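Local coordinates for hypothetical protein (Mesorhizobium loti, PDB 2O2X) that removes the C-7 phosphate from D-glycero-beta-D-manno-heptose 1,7-bisphosphate, a magnesium-dependent step in making ADP-heptose, at residues Ala33-Asp45 and Glu54-Ala66. Sequence-based numbering, arbitrary orientation.
Sequences ALFLDRDGTINVD and EIVLRPQMLPAIA
Ile55 lays its CD1 methyl against the amide of Asn43, 3.9 Å from ND2. That amide hydrogen-bonds Asp39 OD1, in its own plane and on the anti lone pair, while Arg38 NH2 bridges to the same oxygen. Together they probably orient Asp39, the likely proton donor, in the HAD signature loop after strand 34-36, where Asp37 is the probable nucleophile and magnesium ligand. Asn43 and Leu57 (CA atoms 4.2 Å apart) are the non-hydrogen-bonded pair of a single antiparallel bridge, flanked by Val44 N to Val56 O at 2.8 Å, nearly straight along the C=O axis, and Arg58 N to Ile42 O at 2.9 Å. One water links Val44 O to Val56 N, another Ile42 O to Arg58 O.

Arg58 points into the 40-44 loop. Its side chain crosses that of Val44 at about a right angle, CG lying 4.0 Å from Val44 CG2, and the bend at chi3 (65°) swings the guanidinium back toward Gly40 and Thr41. NH1 meets a lone pair of Thr41 O in the plane of both groups, at 3.0 Å, while Gly40 O lies over a guanidinium face. Selenomethionine Met61 sets CB 3.4 Å from Thr41 O; with CG anti to the backbone N (chi1 -161°), the chain folds at its next two torsions so that SE and CE reach Thr41 CG2. SE also brushes Leu36 CD2. Ala64 O faces Leu34 CD2, and Ile65 CG1 packs on Leu36 CD1 at 3.7 Å.

Helix 62-71 thus lies over strand 34-36 in a beta-alpha-beta unit completed by strand 75-80; strand 158-161 flanks the other side, its Val160 meeting Leu34, Leu36 and Met61, and helix 91-107 packs on Ile55 and Arg38.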
ATOM      1  N   ALA A  33     -11.376  -0.367   0.073  1.00 10.55           N
ATOM      2  CA  ALA A  33     -10.127  -0.936   0.564  1.00  9.85           C
ATOM      3  C   ALA A  33      -9.342   0.108   1.315  1.00  9.96           C
ATOM      4  O   ALA A  33      -9.532   1.316   1.125  1.00  9.64           O
ATOM      5  CB  ALA A  33      -9.283  -1.441  -0.591  1.00 11.90           C
ATOM      6  N   LEU A  34      -8.454  -0.389   2.160  1.00  7.69           N
ATOM      7  CA  LEU A  34      -7.396   0.399   2.758  1.00  7.25           C
ATOM      8  C   LEU A  34      -6.132   0.100   1.997  1.00  7.07           C
ATOM      9  O   LEU A  34      -5.572  -0.987   2.126  1.00  7.97           O
ATOM     10  CB  LEU A  34      -7.212   0.088   4.249  1.00  9.34           C
ATOM     11  CG  LEU A  34      -6.050   0.824   4.944  1.00  8.26           C
ATOM     12  CD1 LEU A  34      -6.248   2.303   4.939  1.00  7.98           C
ATOM     13  CD2 LEU A  34      -5.891   0.301   6.359  1.00  9.01           C
ATOM     14  N   PHE A  35      -5.678   1.064   1.201  1.00  7.28           N
ATOM     15  CA  PHE A  35      -4.402   0.963   0.496  1.00  7.37           C
ATOM     16  C   PHE A  35      -3.286   1.505   1.380  1.00  6.57           C
ATOM     17  O   PHE A  35      -3.416   2.593   1.930  1.00  8.60           O
ATOM     18  CB  PHE A  35      -4.420   1.776  -0.805  1.00  7.29           C
ATOM     19  CG  PHE A  35      -5.314   1.202  -1.894  1.00  7.58           C
ATOM     20  CD1 PHE A  35      -4.859   0.172  -2.718  1.00  8.33           C
ATOM     21  CD2 PHE A  35      -6.602   1.688  -2.098  1.00  8.47           C
ATOM     22  CE1 PHE A  35      -5.656  -0.353  -3.728  1.00 10.02           C
ATOM     23  CE2 PHE A  35      -7.394   1.156  -3.123  1.00  9.10           C
ATOM     24  CZ  PHE A  35      -6.914   0.132  -3.918  1.00  9.64           C
ATOM     25  N   LEU A  36      -2.177   0.771   1.455  1.00  6.46           N
ATOM     26  CA  LEU A  36      -1.018   1.168   2.233  1.00  7.46           C
ATOM     27  C   LEU A  36       0.225   1.094   1.390  1.00  8.43           C
ATOM     28  O   LEU A  36       0.519   0.071   0.776  1.00  8.15           O
ATOM     29  CB  LEU A  36      -0.809   0.223   3.427  1.00  8.85           C
ATOM     30  CG  LEU A  36      -1.965   0.135   4.441  1.00  6.36           C
ATOM     31  CD1 LEU A  36      -1.658  -0.900   5.525  1.00  9.42           C
ATOM     32  CD2 LEU A  36      -2.251   1.501   5.051  1.00  8.97           C
ATOM     33  N   ASP A  37       1.024   2.140   1.405  1.00  6.36           N
ATOM     34  CA  ASP A  37       2.413   2.004   0.963  1.00  6.82           C
ATOM     35  C   ASP A  37       3.140   1.085   1.986  1.00  7.95           C
ATOM     36  O   ASP A  37       2.633   0.848   3.096  1.00  8.56           O
ATOM     37  CB  ASP A  37       3.064   3.397   0.892  1.00  8.14           C
ATOM     38  CG  ASP A  37       4.468   3.371   0.263  1.00 10.98           C
ATOM     39  OD1 ASP A  37       4.826   2.461  -0.483  1.00 11.56           O
ATOM     40  OD2 ASP A  37       5.214   4.328   0.505  1.00 30.60           O
ATOM     41  N   ARG A  38       4.313   0.543   1.625  1.00  7.81           N
ATOM     42  CA  ARG A  38       5.036  -0.343   2.512  1.00  7.57           C
ATOM     43  C   ARG A  38       6.201   0.395   3.213  1.00  8.79           C
ATOM     44  O   ARG A  38       6.115   0.665   4.415  1.00  9.01           O
ATOM     45  CB  ARG A  38       5.484  -1.622   1.803  1.00  7.49           C
ATOM     46  CG  ARG A  38       5.705  -2.767   2.801  1.00  8.59           C
ATOM     47  CD  ARG A  38       6.569  -3.885   2.231  1.00  8.90           C
ATOM     48  NE  ARG A  38       7.953  -3.448   2.156  1.00  9.39           N
ATOM     49  CZ  ARG A  38       8.896  -4.035   1.429  1.00 11.29           C
ATOM     50  NH1 ARG A  38       8.624  -5.116   0.708  1.00 11.05           N
ATOM     51  NH2 ARG A  38      10.103  -3.518   1.419  1.00 11.26           N
ATOM     52  N   ASP A  39       7.270   0.716   2.495  1.00  7.91           N
ATOM     53  CA  ASP A  39       8.460   1.306   3.094  1.00 10.32           C
ATOM     54  C   ASP A  39       8.177   2.744   3.512  1.00  9.30           C
ATOM     55  O   ASP A  39       7.906   3.599   2.655  1.00 11.01           O
ATOM     56  CB  ASP A  39       9.617   1.259   2.097  1.00 10.38           C
ATOM     57  CG  ASP A  39       9.974  -0.161   1.664  1.00 12.51           C
ATOM     58  OD1 ASP A  39      10.241  -1.004   2.531  1.00 12.81           O
ATOM     59  OD2 ASP A  39      10.032  -0.392   0.438  1.00 15.01           O
ATOM     60  N   GLY A  40       8.295   3.021   4.810  1.00 10.05           N
ATOM     61  CA  GLY A  40       7.927   4.317   5.372  1.00 10.07           C
ATOM     62  C   GLY A  40       6.532   4.398   5.978  1.00  9.93           C
ATOM     63  O   GLY A  40       6.165   5.402   6.624  1.00 10.03           O
ATOM     64  N   THR A  41       5.748   3.327   5.839  1.00  9.33           N
ATOM     65  CA  THR A  41       4.359   3.302   6.275  1.00  8.64           C
ATOM     66  C   THR A  41       4.138   2.091   7.171  1.00  9.34           C
ATOM     67  O   THR A  41       3.915   2.246   8.377  1.00  8.84           O
ATOM     68  CB  THR A  41       3.392   3.347   5.064  1.00  9.05           C
ATOM     69  OG1 THR A  41       3.560   4.589   4.383  1.00 11.62           O
ATOM     70  CG2 THR A  41       1.937   3.237   5.478  1.00  8.91           C
ATOM     71  N   ILE A  42       4.280   0.881   6.624  1.00  8.08           N
ATOM     72  CA  ILE A  42       4.210  -0.343   7.379  1.00  7.72           C
ATOM     73  C   ILE A  42       5.524  -0.674   8.040  1.00 10.07           C
ATOM     74  O   ILE A  42       5.527  -1.071   9.208  1.00  9.31           O
ATOM     75  CB  ILE A  42       3.763  -1.507   6.454  1.00  8.34           C
ATOM     76  CG1 ILE A  42       2.367  -1.241   5.916  1.00  8.70           C
ATOM     77  CG2 ILE A  42       3.825  -2.850   7.205  1.00 11.40           C
ATOM     78  CD1 ILE A  42       1.946  -2.251   4.853  1.00  8.58           C
ATOM     79  N   ASN A  43       6.612  -0.540   7.308  1.00  9.80           N
ATOM     80  CA  ASN A  43       7.937  -0.775   7.879  1.00  9.50           C
ATOM     81  C   ASN A  43       8.774   0.474   7.794  1.00 10.12           C
ATOM     82  O   ASN A  43       8.484   1.409   7.032  1.00  9.37           O
ATOM     83  CB  ASN A  43       8.645  -1.976   7.216  1.00  9.29           C
ATOM     84  CG  ASN A  43       8.867  -1.801   5.734  1.00 11.23           C
ATOM     85  OD1 ASN A  43       8.017  -2.173   4.948  1.00 13.49           O
ATOM     86  ND2 ASN A  43      10.005  -1.236   5.346  1.00 13.67           N
ATOM     87  N   VAL A  44       9.803   0.532   8.621  1.00  9.23           N
ATOM     88  CA  VAL A  44      10.681   1.663   8.631  1.00 11.00           C
ATOM     89  C   VAL A  44      11.378   1.782   7.274  1.00 11.14           C
ATOM     90  O   VAL A  44      11.856   0.782   6.709  1.00 11.24           O
ATOM     91  CB  VAL A  44      11.713   1.540   9.770  1.00 11.47           C
ATOM     92  CG1 VAL A  44      12.726   2.687   9.710  1.00 15.40           C
ATOM     93  CG2 VAL A  44      11.021   1.523  11.119  1.00 13.38           C
ATOM     94  N   ASP A  45      11.451   2.991   6.746  1.00 11.93           N
ATOM     95  CA  ASP A  45      11.992   3.188   5.410  1.00 12.71           C
ATOM     96  C   ASP A  45      13.502   3.003   5.435  1.00 14.43           C
ATOM     97  O   ASP A  45      14.162   3.224   6.459  1.00 14.20           O
ATOM     98  CB  ASP A  45      11.661   4.590   4.908  1.00 14.42           C
ATOM     99  CG  ASP A  45      11.634   4.689   3.378  1.00 15.05           C
ATOM    100  OD1 ASP A  45      11.884   3.703   2.668  1.00 16.25           O
ATOM    101  OD2 ASP A  45      11.361   5.796   2.878  1.00 21.77           O
ATOM    102  N   GLU A  54      16.937  -6.643   8.420  1.00 14.12           N
ATOM    103  CA  GLU A  54      16.912  -5.216   8.788  1.00 15.23           C
ATOM    104  C   GLU A  54      15.485  -4.680   8.913  1.00 15.99           C
ATOM    105  O   GLU A  54      15.288  -3.553   9.360  1.00 17.38           O
ATOM    106  CB  GLU A  54      17.685  -4.395   7.757  1.00 16.86           C
ATOM    107  CG  GLU A  54      19.161  -4.708   7.750  1.00 18.39           C
ATOM    108  CD  GLU A  54      19.967  -3.906   6.716  1.00 21.38           C
ATOM    109  OE1 GLU A  54      19.370  -3.130   5.913  1.00 21.94           O
ATOM    110  OE2 GLU A  54      21.218  -4.041   6.740  1.00 27.79           O
ATOM    111  N   ILE A  55      14.492  -5.475   8.525  1.00 14.13           N
ATOM    112  CA  ILE A  55      13.095  -4.979   8.551  1.00 14.40           C
ATOM    113  C   ILE A  55      12.595  -4.774   9.981  1.00 14.27           C
ATOM    114  O   ILE A  55      12.714  -5.663  10.843  1.00 14.23           O
ATOM    115  CB  ILE A  55      12.177  -5.953   7.793  1.00 12.69           C
ATOM    116  CG1 ILE A  55      12.456  -5.872   6.295  1.00 15.50           C
ATOM    117  CG2 ILE A  55      10.693  -5.694   8.077  1.00 15.27           C
ATOM    118  CD1 ILE A  55      11.854  -4.619   5.595  1.00 17.66           C
ATOM    119  N   VAL A  56      12.010  -3.599  10.218  1.00 13.03           N
ATOM    120  CA  VAL A  56      11.367  -3.258  11.481  1.00 12.95           C
ATOM    121  C   VAL A  56      10.019  -2.628  11.172  1.00  9.80           C
ATOM    122  O   VAL A  56       9.958  -1.715  10.366  1.00 10.86           O
ATOM    123  CB  VAL A  56      12.229  -2.238  12.248  1.00 14.84           C
ATOM    124  CG1 VAL A  56      11.556  -1.779  13.521  1.00 18.94           C
ATOM    125  CG2 VAL A  56      13.582  -2.847  12.549  1.00 18.03           C
ATOM    126  N   LEU A  57       8.968  -3.100  11.830  1.00 11.16           N
ATOM    127  CA  LEU A  57       7.649  -2.505  11.673  1.00 10.51           C
ATOM    128  C   LEU A  57       7.573  -1.114  12.281  1.00 11.67           C
ATOM    129  O   LEU A  57       8.257  -0.809  13.267  1.00 12.16           O
ATOM    130  CB  LEU A  57       6.589  -3.375  12.296  1.00 11.64           C
ATOM    131  CG  LEU A  57       6.389  -4.779  11.736  1.00 11.88           C
ATOM    132  CD1 LEU A  57       5.211  -5.411  12.379  1.00 12.20           C
ATOM    133  CD2 LEU A  57       6.222  -4.751  10.252  1.00 14.74           C
ATOM    134  N   ARG A  58       6.740  -0.263  11.688  1.00 10.17           N
ATOM    135  CA  ARG A  58       6.307   0.988  12.320  1.00  9.78           C
ATOM    136  C   ARG A  58       5.091   0.670  13.180  1.00 11.06           C
ATOM    137  O   ARG A  58       4.004   0.416  12.660  1.00 10.59           O
ATOM    138  CB  ARG A  58       5.995   2.057  11.275  1.00 10.62           C
ATOM    139  CG  ARG A  58       7.188   2.461  10.433  1.00 10.68           C
ATOM    140  CD  ARG A  58       6.893   3.583   9.483  1.00  9.51           C
ATOM    141  NE  ARG A  58       6.577   4.855  10.166  1.00  9.16           N
ATOM    142  CZ  ARG A  58       5.368   5.360  10.349  1.00  9.85           C
ATOM    143  NH1 ARG A  58       4.264   4.769   9.885  1.00  9.35           N
ATOM    144  NH2 ARG A  58       5.256   6.499  11.009  1.00 10.29           N
ATOM    145  N   PRO A  59       5.258   0.646  14.520  1.00 12.94           N
ATOM    146  CA  PRO A  59       4.090   0.201  15.305  1.00 13.67           C
ATOM    147  C   PRO A  59       2.882   1.105  15.185  1.00 11.85           C
ATOM    148  O   PRO A  59       1.763   0.655  15.367  1.00 13.91           O
ATOM    149  CB  PRO A  59       4.621   0.161  16.755  1.00 15.98           C
ATOM    150  CG  PRO A  59       6.126   0.117  16.601  1.00 18.35           C
ATOM    151  CD  PRO A  59       6.427   0.927  15.376  1.00 15.01           C
ATOM    152  N   GLN A  60       3.094   2.352  14.835  1.00 12.32           N
ATOM    153  CA  GLN A  60       1.949   3.275  14.749  1.00 13.84           C
ATOM    154  C   GLN A  60       1.013   2.994  13.556  1.00 11.72           C
ATOM    155  O   GLN A  60      -0.085   3.518  13.510  1.00 11.48           O
ATOM    156  CB  GLN A  60       2.406   4.731  14.823  1.00 18.68           C
ATOM    157  CG  GLN A  60       3.414   5.176  13.823  1.00 16.70           C
ATOM    158  CD  GLN A  60       4.877   5.013  14.274  1.00 16.43           C
ATOM    159  OE1 GLN A  60       5.398   3.892  14.393  1.00 16.22           O
ATOM    160  NE2 GLN A  60       5.559   6.128  14.461  1.00 17.10           N
HETATM  161  N   MSE A  61       1.432   2.124  12.637  1.00  9.66           N
HETATM  162  CA  MSE A  61       0.532   1.684  11.561  1.00  9.20           C
HETATM  163  C   MSE A  61      -0.333   0.499  11.988  1.00  9.15           C
HETATM  164  O   MSE A  61      -1.338   0.177  11.359  1.00  9.69           O
HETATM  165  CB  MSE A  61       1.314   1.328  10.280  1.00  9.40           C
HETATM  166  CG  MSE A  61       0.480   1.313   9.009  1.00 11.35           C
HETATM  167 SE   MSE A  61      -0.581   2.885   8.623  0.75  9.77          SE
HETATM  168  CE  MSE A  61       0.722   4.228   9.026  1.00 11.88           C
ATOM    169  N   LEU A  62       0.087  -0.212  13.034  1.00  9.21           N
ATOM    170  CA  LEU A  62      -0.598  -1.451  13.384  1.00  9.70           C
ATOM    171  C   LEU A  62      -2.071  -1.256  13.803  1.00  9.13           C
ATOM    172  O   LEU A  62      -2.911  -2.070  13.417  1.00  9.56           O
ATOM    173  CB  LEU A  62       0.174  -2.214  14.469  1.00 11.32           C
ATOM    174  CG  LEU A  62       1.573  -2.682  14.032  1.00 11.52           C
ATOM    175  CD1 LEU A  62       2.387  -3.236  15.186  1.00 14.96           C
ATOM    176  CD2 LEU A  62       1.475  -3.710  12.911  1.00 13.93           C
ATOM    177  N   PRO A  63      -2.416  -0.174  14.552  1.00 10.09           N
ATOM    178  CA  PRO A  63      -3.840   0.043  14.828  1.00 10.43           C
ATOM    179  C   PRO A  63      -4.694   0.179  13.570  1.00  9.85           C
ATOM    180  O   PRO A  63      -5.846  -0.229  13.547  1.00 10.09           O
ATOM    181  CB  PRO A  63      -3.836   1.342  15.639  1.00 10.24           C
ATOM    182  CG  PRO A  63      -2.510   1.325  16.310  1.00  9.96           C
ATOM    183  CD  PRO A  63      -1.591   0.832  15.250  1.00 10.20           C
ATOM    184  N   ALA A  64      -4.151   0.805  12.537  1.00  8.86           N
ATOM    185  CA  ALA A  64      -4.918   0.952  11.280  1.00  9.42           C
ATOM    186  C   ALA A  64      -5.162  -0.373  10.593  1.00  9.81           C
ATOM    187  O   ALA A  64      -6.273  -0.633  10.120  1.00  9.08           O
ATOM    188  CB  ALA A  64      -4.193   1.915  10.341  1.00 10.73           C
ATOM    189  N   ILE A  65      -4.137  -1.211  10.506  1.00  9.15           N
ATOM    190  CA  ILE A  65      -4.309  -2.518   9.904  1.00  7.60           C
ATOM    191  C   ILE A  65      -5.302  -3.354  10.730  1.00  9.56           C
ATOM    192  O   ILE A  65      -6.210  -3.949  10.175  1.00 10.44           O
ATOM    193  CB  ILE A  65      -2.955  -3.252   9.737  1.00  8.52           C
ATOM    194  CG1 ILE A  65      -1.970  -2.420   8.904  1.00  7.97           C
ATOM    195  CG2 ILE A  65      -3.153  -4.593   9.045  1.00  9.28           C
ATOM    196  CD1 ILE A  65      -0.617  -3.029   8.781  1.00  9.64           C
ATOM    197  N   ALA A  66      -5.122  -3.364  12.045  1.00 10.50           N
ATOM    198  CA  ALA A  66      -6.050  -4.098  12.921  1.00 11.22           C
ATOM    199  C   ALA A  66      -7.496  -3.636  12.741  1.00 10.29           C
ATOM    200  O   ALA A  66      -8.431  -4.442  12.662  1.00 10.61           O
ATOM    201  CB  ALA A  66      -5.634  -3.925  14.359  1.00 10.54           C
TER
HETATM  202  O   HOH W   1       3.329  -1.712  10.887  1.00 11.42           O
HETATM  203  O   HOH W   2      12.493  -1.541   7.906  1.00 17.00           O